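Long-range contacts in BAR/IMD domain-containing adapter protein 2-like 2 (Mus musculus, PDB 3OK8), which binds phosphoinositides and, through its I-BAR (IMD) domain, induces planar or gently curved membrane structures: residues A[85-90]-A[205-210]; A[92-97]-A[198-203]; A[126-131]-A[168-173]; A[133-138]-A[161-166]. One frame throughout, in Å; residues are numbered along the deposited sequence. Where two conformers were deposited one is given.

Interaction 1: A[85-90]-A[205-210]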
loop_
_atom_site.group_PDB
_atom_site.type_symbol
_atom_site.label_atom_id
_atom_site.label_comp_id
_atom_site.label_asym_id
_atom_site.label_seq_id
_atom_site.Cartn_x
_atom_site.Cartn_y
_atom_site.Cartn_z
ATOM N N ARG A 85 7.358 0.160 -10.831
ATOM C CA ARG A 85 6.540 1.031 -11.670
ATOM C C ARG A 85 5.271 0.318 -12.141
ATOM O O ARG A 85 4.194 0.896 -12.129
ATOM C CB ARG A 85 7.329 1.562 -12.856
ATOM C CG ARG A 85 6.613 2.650 -13.629
ATOM C CD ARG A 85 7.579 3.411 -14.537
ATOM N NE ARG A 85 8.291 2.549 -15.483
ATOM C CZ ARG A 85 9.604 2.323 -15.458
ATOM N NH1 ARG A 85 10.157 1.532 -16.367
ATOM N NH2 ARG A 85 10.370 2.888 -14.530
ATOM N N HIS A 86 5.395 -0.952 -12.518
ATOM C CA HIS A 86 4.246 -1.731 -13.001
ATOM C C HIS A 86 3.216 -1.998 -11.916
ATOM O O HIS A 86 2.031 -1.770 -12.129
ATOM C CB HIS A 86 4.691 -3.057 -13.608
ATOM C CG HIS A 86 5.576 -2.903 -14.802
ATOM N ND1 HIS A 86 5.217 -2.149 -15.899
ATOM C CD2 HIS A 86 6.801 -3.414 -15.079
ATOM C CE1 HIS A 86 6.186 -2.196 -16.798
ATOM N NE2 HIS A 86 7.159 -2.955 -16.323
ATOM N N LEU A 87 3.676 -2.497 -10.767
ATOM C CA LEU A 87 2.805 -2.799 -9.628
ATOM C C LEU A 87 2.020 -1.572 -9.225
ATOM O O LEU A 87 0.915 -1.674 -8.707
ATOM C CB LEU A 87 3.623 -3.278 -8.421
ATOM C CG LEU A 87 4.016 -4.759 -8.319
ATOM C CD1 LEU A 87 4.793 -5.212 -9.545
ATOM C CD2 LEU A 87 4.827 -5.023 -7.057
ATOM N N ASN A 88 2.616 -0.407 -9.443
ATOM C CA ASN A 88 1.975 0.849 -9.105
ATOM C C ASN A 88 0.909 1.216 -10.113
ATOM O O ASN A 88 -0.126 1.782 -9.750
ATOM C CB ASN A 88 2.994 1.978 -9.025
ATOM C CG ASN A 88 2.380 3.272 -8.542
ATOM O OD1 ASN A 88 2.253 4.240 -9.297
ATOM N ND2 ASN A 88 1.984 3.298 -7.278
ATOM N N SER A 89 1.170 0.916 -11.384
ATOM C CA SER A 89 0.164 1.119 -12.424
ATOM C C SER A 89 -1.067 0.290 -12.096
ATOM O O SER A 89 -2.188 0.767 -12.196
ATOM C CB SER A 89 0.709 0.719 -13.789
ATOM O OG SER A 89 1.915 1.403 -14.064
ATOM N N ASP A 90 -0.811 -0.955 -11.698
ATOM C CA ASP A 90 -1.810 -1.931 -11.322
ATOM C C ASP A 90 -2.602 -1.438 -10.138
ATOM O O ASP A 90 -3.815 -1.634 -10.071
ATOM C CB ASP A 90 -1.130 -3.242 -10.932
ATOM C CG ASP A 90 -0.852 -4.132 -12.123
ATOM O OD1 ASP A 90 -1.292 -3.780 -13.241
ATOM O OD2 ASP A 90 -0.192 -5.182 -11.940
ATOM N N GLY A 205 -3.377 -11.018 -7.499
ATOM C CA GLY A 205 -2.984 -12.139 -8.328
ATOM C C GLY A 205 -1.998 -11.757 -9.417
ATOM O O GLY A 205 -1.140 -12.560 -9.789
ATOM N N ARG A 206 -2.144 -10.537 -9.931
ATOM C CA ARG A 206 -1.257 -9.979 -10.931
ATOM C C ARG A 206 0.127 -9.749 -10.338
ATOM O O ARG A 206 1.117 -10.295 -10.822
ATOM C CB ARG A 206 -1.813 -8.654 -11.440
ATOM C CG ARG A 206 -2.556 -8.758 -12.750
ATOM C CD ARG A 206 -2.193 -7.592 -13.662
ATOM N NE ARG A 206 -2.117 -8.005 -15.062
ATOM C CZ ARG A 206 -0.988 -8.333 -15.689
ATOM N NH1 ARG A 206 0.181 -8.281 -15.043
ATOM N NH2 ARG A 206 -1.023 -8.702 -16.967
ATOM N N ALA A 207 0.183 -8.939 -9.286
ATOM C CA ALA A 207 1.426 -8.657 -8.583
ATOM C C ALA A 207 2.112 -9.931 -8.109
ATOM O O ALA A 207 3.318 -10.081 -8.266
ATOM C CB ALA A 207 1.172 -7.731 -7.418
ATOM N N ARG A 208 1.352 -10.845 -7.519
ATOM C CA ARG A 208 1.912 -12.122 -7.113
ATOM C C ARG A 208 2.425 -12.859 -8.342
ATOM O O ARG A 208 3.448 -13.537 -8.288
ATOM C CB ARG A 208 0.888 -12.986 -6.387
ATOM C CG ARG A 208 1.539 -14.078 -5.573
ATOM C CD ARG A 208 0.535 -14.852 -4.777
ATOM N NE ARG A 208 -0.051 -15.933 -5.556
ATOM C CZ ARG A 208 0.164 -17.224 -5.318
ATOM N NH1 ARG A 208 -0.416 -18.141 -6.083
ATOM N NH2 ARG A 208 0.947 -17.592 -4.307
ATOM N N GLY A 209 1.710 -12.708 -9.455
ATOM C CA GLY A 209 2.120 -13.300 -10.713
ATOM C C GLY A 209 3.551 -12.955 -11.106
ATOM O O GLY A 209 4.366 -13.844 -11.324
ATOM N N MET A 210 3.866 -11.667 -11.187
ATOM C CA MET A 210 5.185 -11.258 -11.654
ATOM C C MET A 210 6.295 -11.433 -10.636
ATOM O O MET A 210 7.457 -11.543 -11.008
ATOM C CB MET A 210 5.176 -9.823 -12.165
ATOM C CG MET A 210 4.505 -8.855 -11.256
ATOM S SD MET A 210 3.810 -7.562 -12.289
ATOM C CE MET A 210 5.237 -6.501 -12.467
#
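M210 and L87 run past each other in opposite directions between helices 153-217 and 71-147. M210 CG sits between its own backbone N and carbonyl carbon (chi1 48°), and a bend at the thioether swings the terminal methyl round. M210 SD lies 3.7 Å from L87 CD1, and M210 CE also comes to 3.7 Å from H86 CB, so the end of the methionine lies over two consecutive residues. On its other flank L87 has its CG 4.2 Å from A207 CB, where the two segments' backbones come closest. These segments run antiparallel, 167° between their directions and 10.3 Å between axes, as neighbouring helices do in the three-helix bundle of an I-BAR domain. The dimer adds a further layer here: F200 of the second subunit packs on L87, and L204 of that subunit on A207. D90 and R206 cross at about a right angle, with the carboxylate and guanidinium planes 51° apart. D90 OD2, buried here with no hydrogen-bond partner in the model, touches the aliphatic part of the arginine, 3.6 Å from R206 CD. R206 NH1 stays 4.4 Å from the same oxygen, too far for a salt bridge, though the opposite charges probably still attract.

Interaction 2: A[92-97]-A[198-203]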
loop_
_atom_site.group_PDB
_atom_site.type_symbol
_atom_site.label_atom_id
_atom_site.label_comp_id
_atom_site.label_asym_id
_atom_site.label_seq_id
_atom_site.Cartn_x
_atom_site.Cartn_y
_atom_site.Cartn_z
ATOM N N GLU A 92 -2.943 1.784 -8.973
ATOM C CA GLU A 92 -3.717 3.007 -9.190
ATOM C C GLU A 92 -4.988 2.706 -10.006
ATOM O O GLU A 92 -5.753 3.613 -10.350
ATOM C CB GLU A 92 -2.862 4.124 -9.804
ATOM C CG GLU A 92 -3.077 5.501 -9.140
ATOM C CD GLU A 92 -1.834 6.402 -9.166
ATOM O OE1 GLU A 92 -0.709 5.902 -9.399
ATOM O OE2 GLU A 92 -1.988 7.624 -8.942
ATOM N N VAL A 93 -5.220 1.423 -10.288
ATOM C CA VAL A 93 -6.469 0.985 -10.902
ATOM C C VAL A 93 -7.507 0.736 -9.826
ATOM O O VAL A 93 -8.631 1.220 -9.909
ATOM C CB VAL A 93 -6.297 -0.314 -11.711
ATOM C CG1 VAL A 93 -7.600 -0.669 -12.407
ATOM C CG2 VAL A 93 -5.138 -0.181 -12.715
ATOM N N VAL A 94 -7.115 -0.036 -8.820
ATOM C CA VAL A 94 -7.924 -0.263 -7.628
ATOM C C VAL A 94 -8.264 1.055 -6.925
ATOM O O VAL A 94 -9.396 1.259 -6.469
ATOM C CB VAL A 94 -7.140 -1.140 -6.648
ATOM C CG1 VAL A 94 -7.994 -1.529 -5.449
ATOM C CG2 VAL A 94 -6.577 -2.363 -7.372
ATOM N N VAL A 95 -7.265 1.931 -6.814
ATOM C CA VAL A 95 -7.435 3.256 -6.223
ATOM C C VAL A 95 -8.450 4.079 -7.008
ATOM O O VAL A 95 -9.178 4.904 -6.442
ATOM C CB VAL A 95 -6.100 4.049 -6.186
ATOM C CG1 VAL A 95 -6.287 5.369 -5.463
ATOM C CG2 VAL A 95 -4.986 3.228 -5.530
ATOM N N GLN A 96 -8.511 3.854 -8.314
ATOM C CA GLN A 96 -9.421 4.634 -9.141
ATOM C C GLN A 96 -10.837 4.074 -9.098
ATOM O O GLN A 96 -11.801 4.817 -9.265
ATOM C CB GLN A 96 -8.912 4.741 -10.577
ATOM C CG GLN A 96 -9.348 6.029 -11.273
ATOM C CD GLN A 96 -8.992 7.299 -10.484
ATOM O OE1 GLN A 96 -9.620 8.345 -10.667
ATOM N NE2 GLN A 96 -7.985 7.209 -9.606
ATOM N N THR A 97 -10.957 2.769 -8.872
ATOM C CA THR A 97 -12.257 2.134 -8.610
ATOM C C THR A 97 -12.858 2.686 -7.314
ATOM O O THR A 97 -14.026 3.082 -7.262
ATOM C CB THR A 97 -12.118 0.596 -8.491
ATOM O OG1 THR A 97 -11.724 0.046 -9.757
ATOM C CG2 THR A 97 -13.428 -0.043 -8.060
ATOM N N ASN A 198 -12.955 -7.068 -4.664
ATOM C CA ASN A 198 -12.760 -7.918 -5.828
ATOM C C ASN A 198 -11.680 -7.397 -6.771
ATOM O O ASN A 198 -10.841 -8.164 -7.243
ATOM C CB ASN A 198 -14.071 -8.085 -6.595
ATOM C CG ASN A 198 -14.334 -9.524 -6.973
ATOM O OD1 ASN A 198 -14.806 -9.819 -8.076
ATOM N ND2 ASN A 198 -14.029 -10.436 -6.055
ATOM N N THR A 199 -11.714 -6.099 -7.062
ATOM C CA THR A 199 -10.673 -5.487 -7.877
ATOM C C THR A 199 -9.319 -5.659 -7.194
ATOM O O THR A 199 -8.316 -5.949 -7.844
ATOM C CB THR A 199 -10.937 -3.990 -8.121
ATOM O OG1 THR A 199 -10.733 -3.265 -6.907
ATOM C CG2 THR A 199 -12.364 -3.764 -8.586
ATOM N N PHE A 200 -9.304 -5.503 -5.877
ATOM C CA PHE A 200 -8.063 -5.555 -5.122
ATOM C C PHE A 200 -7.521 -6.967 -5.061
ATOM O O PHE A 200 -6.302 -7.173 -5.100
ATOM C CB PHE A 200 -8.262 -5.023 -3.711
ATOM C CG PHE A 200 -7.031 -5.092 -2.865
ATOM C CD1 PHE A 200 -5.979 -4.201 -3.071
ATOM C CD2 PHE A 200 -6.915 -6.046 -1.867
ATOM C CE1 PHE A 200 -4.825 -4.251 -2.279
ATOM C CE2 PHE A 200 -5.772 -6.110 -1.071
ATOM C CZ PHE A 200 -4.726 -5.209 -1.274
ATOM N N LEU A 201 -8.432 -7.930 -4.949
ATOM C CA LEU A 201 -8.088 -9.340 -5.116
ATOM C C LEU A 201 -7.412 -9.594 -6.470
ATOM O O LEU A 201 -6.448 -10.360 -6.564
ATOM C CB LEU A 201 -9.346 -10.203 -4.992
ATOM C CG LEU A 201 -9.101 -11.706 -4.932
ATOM C CD1 LEU A 201 -7.821 -12.012 -4.158
ATOM C CD2 LEU A 201 -10.304 -12.400 -4.306
ATOM N N GLN A 202 -7.919 -8.948 -7.520
ATOM C CA GLN A 202 -7.362 -9.130 -8.863
ATOM C C GLN A 202 -5.935 -8.612 -8.946
ATOM O O GLN A 202 -5.058 -9.233 -9.549
ATOM C CB GLN A 202 -8.227 -8.423 -9.908
ATOM C CG GLN A 202 -9.365 -9.279 -10.425
ATOM C CD GLN A 202 -8.879 -10.594 -11.008
ATOM O OE1 GLN A 202 -8.212 -10.622 -12.051
ATOM N NE2 GLN A 202 -9.212 -11.696 -10.339
ATOM N N PHE A 203 -5.710 -7.456 -8.337
ATOM C CA PHE A 203 -4.380 -6.886 -8.273
ATOM C C PHE A 203 -3.431 -7.826 -7.535
ATOM O O PHE A 203 -2.273 -7.981 -7.920
ATOM C CB PHE A 203 -4.435 -5.519 -7.586
ATOM C CG PHE A 203 -3.138 -5.099 -6.973
ATOM C CD1 PHE A 203 -2.200 -4.404 -7.716
ATOM C CD2 PHE A 203 -2.857 -5.399 -5.648
ATOM C CE1 PHE A 203 -1.003 -4.018 -7.155
ATOM C CE2 PHE A 203 -1.658 -5.020 -5.079
ATOM C CZ PHE A 203 -0.728 -4.324 -5.835
#
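V94 carries most of the apolar contact, its two methyl groups going to different residues of helix 153-217. V94 CG1, placed anti to the backbone N (chi1 -174°), rests 3.9 Å from F200 CB and lies near the plane of that phenylalanine ring, at its edge. The other branch turns to the next helical turn, where V94 CG2 meets F203 CB at 3.8 Å, the two side chains crossing at roughly a right angle. Replacing V94 with an alanine would probably leave F200 CB and F203 CB without the methyls that cover them and open a gap between the helices. A second apolar touch is made tip to tip, with T97 CG2 3.9 Å from T199 CG2.

Polar groups come into the interface without bonding across it. T199 OG1 lies 3.6 Å from V94 CG1, yet its hydrogen bond goes back to the carbonyl of L196 on its own helix; T97 OG1 likewise turns home, in a weak bond to V93 O. Beyond these residues, F200 also packs on L211 of the second subunit, and V95, on another side of helix 71-147, touches L40 and F43 of helix 5-66. With axes 9.3 Å apart and directions 179° from parallel, this is the side-by-side antiparallel helix pairing of the I-BAR three-helix bundle, here on a stretch of helix 153-217 that also packs against the second subunit of the antiparallel dimer.

Interaction 3: A[126-131]-A[168-173]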
loop_
_atom_site.group_PDB
_atom_site.type_symbol
_atom_site.label_atom_id
_atom_site.label_comp_id
_atom_site.label_asym_id
_atom_site.label_seq_id
_atom_site.Cartn_x
_atom_site.Cartn_y
_atom_site.Cartn_z
ATOM N N ILE A 126 -47.794 11.949 7.356
ATOM C CA ILE A 126 -48.998 12.665 6.971
ATOM C C ILE A 126 -50.175 11.731 6.708
ATOM O O ILE A 126 -51.306 12.066 7.029
ATOM C CB ILE A 126 -48.760 13.559 5.740
ATOM C CG1 ILE A 126 -49.903 14.564 5.582
ATOM C CG2 ILE A 126 -48.612 12.719 4.486
ATOM C CD1 ILE A 126 -49.726 15.514 4.412
ATOM N N GLU A 127 -49.923 10.562 6.129
ATOM C CA GLU A 127 -51.016 9.633 5.874
ATOM C C GLU A 127 -51.493 9.006 7.167
ATOM O O GLU A 127 -52.679 8.739 7.324
ATOM C CB GLU A 127 -50.639 8.536 4.877
ATOM C CG GLU A 127 -51.796 7.572 4.627
ATOM C CD GLU A 127 -51.581 6.607 3.468
ATOM O OE1 GLU A 127 -52.488 5.781 3.234
ATOM O OE2 GLU A 127 -50.525 6.661 2.795
ATOM N N TYR A 128 -50.568 8.774 8.092
ATOM C CA TYR A 128 -50.912 8.217 9.392
ATOM C C TYR A 128 -51.814 9.180 10.163
ATOM O O TYR A 128 -52.834 8.784 10.721
ATOM C CB TYR A 128 -49.647 7.914 10.191
ATOM C CG TYR A 128 -49.894 7.299 11.551
ATOM C CD1 TYR A 128 -50.198 8.093 12.649
ATOM C CD2 TYR A 128 -49.807 5.928 11.739
ATOM C CE1 TYR A 128 -50.418 7.541 13.891
ATOM C CE2 TYR A 128 -50.021 5.367 12.976
ATOM C CZ TYR A 128 -50.327 6.178 14.047
ATOM O OH TYR A 128 -50.538 5.625 15.281
ATOM N N ARG A 129 -51.433 10.451 10.180
ATOM C CA ARG A 129 -52.224 11.476 10.846
ATOM C C ARG A 129 -53.671 11.551 10.319
ATOM O O ARG A 129 -54.608 11.700 11.099
ATOM C CB ARG A 129 -51.527 12.842 10.750
ATOM C CG ARG A 129 -50.812 13.316 12.032
ATOM C CD ARG A 129 -49.403 12.724 12.232
ATOM N NE ARG A 129 -49.348 11.730 13.307
ATOM C CZ ARG A 129 -48.862 11.959 14.527
ATOM N NH1 ARG A 129 -48.860 10.987 15.436
ATOM N NH2 ARG A 129 -48.378 13.155 14.841
ATOM N N HIS A 130 -53.850 11.441 9.007
ATOM C CA HIS A 130 -55.181 11.537 8.402
ATOM C C HIS A 130 -56.083 10.363 8.772
ATOM O O HIS A 130 -57.205 10.554 9.252
ATOM C CB HIS A 130 -55.072 11.641 6.882
ATOM C CG HIS A 130 -54.592 12.974 6.405
ATOM N ND1 HIS A 130 -53.940 13.866 7.228
ATOM C CD2 HIS A 130 -54.641 13.555 5.183
ATOM C CE1 HIS A 130 -53.622 14.947 6.538
ATOM N NE2 HIS A 130 -54.033 14.783 5.294
ATOM N N ARG A 131 -55.589 9.154 8.518
ATOM C CA ARG A 131 -56.287 7.927 8.860
ATOM C C ARG A 131 -56.647 7.935 10.333
ATOM O O ARG A 131 -57.767 7.578 10.721
ATOM C CB ARG A 131 -55.403 6.716 8.557
ATOM C CG ARG A 131 -55.154 6.493 7.084
ATOM C CD ARG A 131 -54.350 5.231 6.821
ATOM N NE ARG A 131 -54.235 4.981 5.387
ATOM C CZ ARG A 131 -55.090 4.242 4.688
ATOM N NH1 ARG A 131 -56.122 3.661 5.289
ATOM N NH2 ARG A 131 -54.912 4.079 3.387
ATOM N N GLN A 168 -54.649 -0.802 9.920
ATOM C CA GLN A 168 -53.777 -1.903 10.316
ATOM C C GLN A 168 -52.913 -2.321 9.131
ATOM O O GLN A 168 -51.707 -2.532 9.273
ATOM C CB GLN A 168 -54.581 -3.103 10.821
ATOM C CG GLN A 168 -55.096 -2.958 12.248
ATOM C CD GLN A 168 -55.847 -4.190 12.731
ATOM O OE1 GLN A 168 -56.663 -4.756 12.005
ATOM N NE2 GLN A 168 -55.571 -4.609 13.963
ATOM N N ALA A 169 -53.544 -2.431 7.964
ATOM C CA ALA A 169 -52.862 -2.819 6.737
ATOM C C ALA A 169 -51.751 -1.842 6.393
ATOM O O ALA A 169 -50.606 -2.246 6.221
ATOM C CB ALA A 169 -53.845 -2.909 5.591
ATOM N N PHE A 170 -52.118 -0.566 6.285
ATOM C CA PHE A 170 -51.203 0.537 5.982
ATOM C C PHE A 170 -50.020 0.615 6.950
ATOM O O PHE A 170 -48.870 0.603 6.536
ATOM C CB PHE A 170 -51.985 1.861 5.974
ATOM C CG PHE A 170 -51.150 3.087 6.275
ATOM C CD1 PHE A 170 -50.966 3.518 7.583
ATOM C CD2 PHE A 170 -50.590 3.833 5.251
ATOM C CE1 PHE A 170 -50.222 4.645 7.864
ATOM C CE2 PHE A 170 -49.846 4.960 5.528
ATOM C CZ PHE A 170 -49.663 5.370 6.836
ATOM N N VAL A 171 -50.317 0.698 8.238
ATOM C CA VAL A 171 -49.301 0.742 9.274
ATOM C C VAL A 171 -48.366 -0.464 9.208
ATOM O O VAL A 171 -47.163 -0.339 9.419
ATOM C CB VAL A 171 -49.962 0.824 10.671
ATOM C CG1 VAL A 171 -49.586 -0.373 11.523
ATOM C CG2 VAL A 171 -49.642 2.144 11.358
ATOM N N SER A 172 -48.922 -1.632 8.909
ATOM C CA SER A 172 -48.138 -2.859 8.857
ATOM C C SER A 172 -47.233 -2.859 7.632
ATOM O O SER A 172 -46.081 -3.296 7.684
ATOM C CB SER A 172 -49.072 -4.069 8.819
ATOM O OG SER A 172 -48.352 -5.271 8.603
ATOM N N GLU A 173 -47.773 -2.351 6.530
ATOM C CA GLU A 173 -47.057 -2.290 5.265
ATOM C C GLU A 173 -45.935 -1.246 5.296
ATOM O O GLU A 173 -44.878 -1.436 4.689
ATOM C CB GLU A 173 -48.042 -1.982 4.135
ATOM C CG GLU A 173 -47.397 -1.650 2.799
ATOM C CD GLU A 173 -46.605 -2.817 2.215
ATOM O OE1 GLU A 173 -47.086 -3.969 2.328
ATOM O OE2 GLU A 173 -45.509 -2.577 1.640
#
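F170 pushes its ring from helix 153-217 in among E127, Y128 and R131 of helix 71-147, and this is the close-packed part of the contact. R131 lies over one face of the ring: its NE is 3.7 Å from F170 CG, and its CD makes a CH-pi contact 4.1 Å from the ring centroid. The guanidinium is tilted just 22° from the ring plane. At the far end of the ring F170 CZ reaches the backbone, 3.7 Å from Y128 N. Further inward, V171 CG2 meets the edge of the tyrosine ring, 3.6 Å from Y128 CE2; Y11 and F10 of helix 5-66 close in beside Y128 and V171, respectively.

The outer side is polar and more open. There E127 stretches out fully, with CG anti to the backbone N (chi1 180°), and its OE1 takes two hydrogen bonds from R131, from NE at 2.9 Å and from NH2 at 3.0 Å. This side-on salt bridge within one helix holds the guanidinium in place above the phenylalanine. Helices 71-147 and 153-217, antiparallel here, with helix 5-66 against Y128 and V171, form the three-helix bundle of the I-BAR domain.

Interaction 4: A[133-138]-A[161-166]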
loop_
_atom_site.group_PDB
_atom_site.type_symbol
_atom_site.label_atom_id
_atom_site.label_comp_id
_atom_site.label_asym_id
_atom_site.label_seq_id
_atom_site.Cartn_x
_atom_site.Cartn_y
_atom_site.Cartn_z
ATOM N N ALA A 133 -57.028 10.528 12.242
ATOM C CA ALA A 133 -58.047 11.542 12.466
ATOM C C ALA A 133 -59.410 11.106 11.939
ATOM O O ALA A 133 -60.401 11.127 12.671
ATOM C CB ALA A 133 -57.631 12.852 11.829
ATOM N N ASN A 134 -59.456 10.727 10.666
ATOM C CA ASN A 134 -60.697 10.280 10.050
ATOM C C ASN A 134 -61.278 9.068 10.765
ATOM O O ASN A 134 -62.487 8.843 10.741
ATOM C CB ASN A 134 -60.495 9.983 8.563
ATOM C CG ASN A 134 -60.687 11.210 7.691
ATOM O OD1 ASN A 134 -61.432 12.125 8.042
ATOM N ND2 ASN A 134 -60.022 11.231 6.544
ATOM N N LEU A 135 -60.411 8.297 11.411
ATOM C CA LEU A 135 -60.862 7.115 12.129
ATOM C C LEU A 135 -61.471 7.464 13.480
ATOM O O LEU A 135 -62.604 7.098 13.752
ATOM C CB LEU A 135 -59.732 6.106 12.305
ATOM C CG LEU A 135 -60.078 4.827 13.068
ATOM C CD1 LEU A 135 -61.364 4.203 12.542
ATOM C CD2 LEU A 135 -58.924 3.838 12.971
ATOM N N GLU A 136 -60.723 8.172 14.319
ATOM C CA GLU A 136 -61.177 8.460 15.677
ATOM C C GLU A 136 -62.400 9.361 15.686
ATOM O O GLU A 136 -63.144 9.394 16.663
ATOM C CB GLU A 136 -60.058 9.084 16.514
ATOM C CG GLU A 136 -59.988 10.606 16.474
ATOM C CD GLU A 136 -58.803 11.150 17.268
ATOM O OE1 GLU A 136 -58.241 10.399 18.097
ATOM O OE2 GLU A 136 -58.428 12.327 17.061
ATOM N N LYS A 137 -62.605 10.098 14.600
ATOM C CA LYS A 137 -63.768 10.966 14.507
ATOM C C LYS A 137 -64.990 10.144 14.135
ATOM O O LYS A 137 -66.080 10.392 14.635
ATOM C CB LYS A 137 -63.555 12.082 13.488
ATOM C CG LYS A 137 -64.373 11.931 12.219
ATOM C CD LYS A 137 -64.423 13.251 11.486
ATOM C CE LYS A 137 -64.814 14.367 12.445
ATOM N NZ LYS A 137 -64.462 15.723 11.938
ATOM N N CYS A 138 -64.797 9.167 13.257
ATOM C CA CYS A 138 -65.863 8.244 12.912
ATOM C C CYS A 138 -66.281 7.458 14.146
ATOM O O CYS A 138 -67.454 7.142 14.317
ATOM C CB CYS A 138 -65.431 7.286 11.798
ATOM S SG CYS A 138 -65.732 7.878 10.110
ATOM N N ASN A 161 -65.169 -0.033 11.353
ATOM C CA ASN A 161 -64.398 -1.267 11.434
ATOM C C ASN A 161 -63.498 -1.503 10.222
ATOM O O ASN A 161 -62.389 -1.994 10.375
ATOM C CB ASN A 161 -65.300 -2.477 11.707
ATOM C CG ASN A 161 -65.669 -2.614 13.184
ATOM O OD1 ASN A 161 -65.214 -1.837 14.025
ATOM N ND2 ASN A 161 -66.494 -3.609 13.502
ATOM N N ARG A 162 -63.964 -1.143 9.027
ATOM C CA ARG A 162 -63.133 -1.263 7.827
ATOM C C ARG A 162 -62.032 -0.208 7.833
ATOM O O ARG A 162 -60.914 -0.457 7.376
ATOM C CB ARG A 162 -63.966 -1.145 6.547
ATOM C CG ARG A 162 -64.209 0.285 6.102
ATOM C CD ARG A 162 -65.273 0.372 5.018
ATOM N NE ARG A 162 -66.023 1.626 5.094
ATOM C CZ ARG A 162 -65.585 2.787 4.615
ATOM N NH1 ARG A 162 -66.330 3.880 4.730
ATOM N NH2 ARG A 162 -64.398 2.855 4.025
ATOM N N LEU A 163 -62.357 0.971 8.356
ATOM C CA LEU A 163 -61.409 2.075 8.449
ATOM C C LEU A 163 -60.217 1.700 9.336
ATOM O O LEU A 163 -59.079 2.089 9.073
ATOM C CB LEU A 163 -62.117 3.308 9.002
ATOM C CG LEU A 163 -61.743 4.680 8.451
ATOM C CD1 LEU A 163 -61.673 4.652 6.934
ATOM C CD2 LEU A 163 -62.774 5.696 8.918
ATOM N N HIS A 164 -60.493 0.931 10.383
ATOM C CA HIS A 164 -59.473 0.434 11.292
ATOM C C HIS A 164 -58.698 -0.730 10.691
ATOM O O HIS A 164 -57.518 -0.914 10.996
ATOM C CB HIS A 164 -60.112 -0.015 12.597
ATOM C CG HIS A 164 -59.146 -0.614 13.570
ATOM N ND1 HIS A 164 -59.035 -1.973 13.766
ATOM C CD2 HIS A 164 -58.250 -0.038 14.406
ATOM C CE1 HIS A 164 -58.112 -2.210 14.683
ATOM N NE2 HIS A 164 -57.624 -1.052 15.089
ATOM N N ALA A 165 -59.363 -1.528 9.857
ATOM C CA ALA A 165 -58.687 -2.623 9.172
ATOM C C ALA A 165 -57.669 -2.069 8.168
ATOM O O ALA A 165 -56.538 -2.550 8.092
ATOM C CB ALA A 165 -59.698 -3.539 8.482
ATOM N N GLN A 166 -58.078 -1.045 7.419
ATOM C CA GLN A 166 -57.221 -0.372 6.450
ATOM C C GLN A 166 -55.998 0.271 7.102
ATOM O O GLN A 166 -54.891 0.260 6.540
ATOM C CB GLN A 166 -58.018 0.696 5.707
ATOM C CG GLN A 166 -59.188 0.141 4.932
ATOM C CD GLN A 166 -60.027 1.223 4.290
ATOM O OE1 GLN A 166 -59.796 2.417 4.491
ATOM N NE2 GLN A 166 -61.006 0.810 3.505
#
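L135 and L163 slide past each other in opposite directions where the two segments, on helices 71-147 and 153-217, come nearest each other, and the contact is mostly aliphatic. The first torsion of L135 (chi1 179°) points CG away from the backbone N and carries both methyls out toward the facing helix. One of them, L135 CD1, settles 3.7 Å from L163 CB. L163 reaches back with its own branch, and L163 CD2 comes to 3.9 Å from C138 SG, one turn on from L135.

The contacts with polar residues are also van der Waals in kind. L135 CD2 lies 3.8 Å from H164 CA and near the plane of the imidazole, at its edge, the leucine and histidine crossing at a slant. With an alanine in place of L135, L163 CB and H164 CA would probably lose the methyls packed on them, and L163 would be free to shift. On the outer side L163 CD2 approaches a main-chain oxygen, 3.6 Å from N134 O.

The segments cross at -153° with axes 9.7 Å apart. M167, the next residue along helix 153-217, adds to the apolar surface round L135, while M156 and V160 flank C138. With no hydrogen bond or salt bridge between the two segments, the pairing rests on the fit of leucine methyls, sulfur and hydrocarbon, so its hold depends on shape and on the burial of L135 rather than on any directional bond.

Overall arrangement
All four contacts join the same two long antiparallel helices, 71-147 and 153-217, so each pair lies within the span of the one before: interaction 1 is outermost along the chain and interaction 4 closest to the turn between the helices. They form two groups at opposite sides of the chain's centre. Interactions 1 and 2 touch, their centres about 11 Å apart, as do interactions 3 and 4, at about 10 Å, whereas interactions 1 and 4 lie about 67 Å apart between centres. Interactions 1 and 2 also meet the second subunit; no other chain of the assembly touches 3 or 4, consistent with an extended arm on that side of the centre.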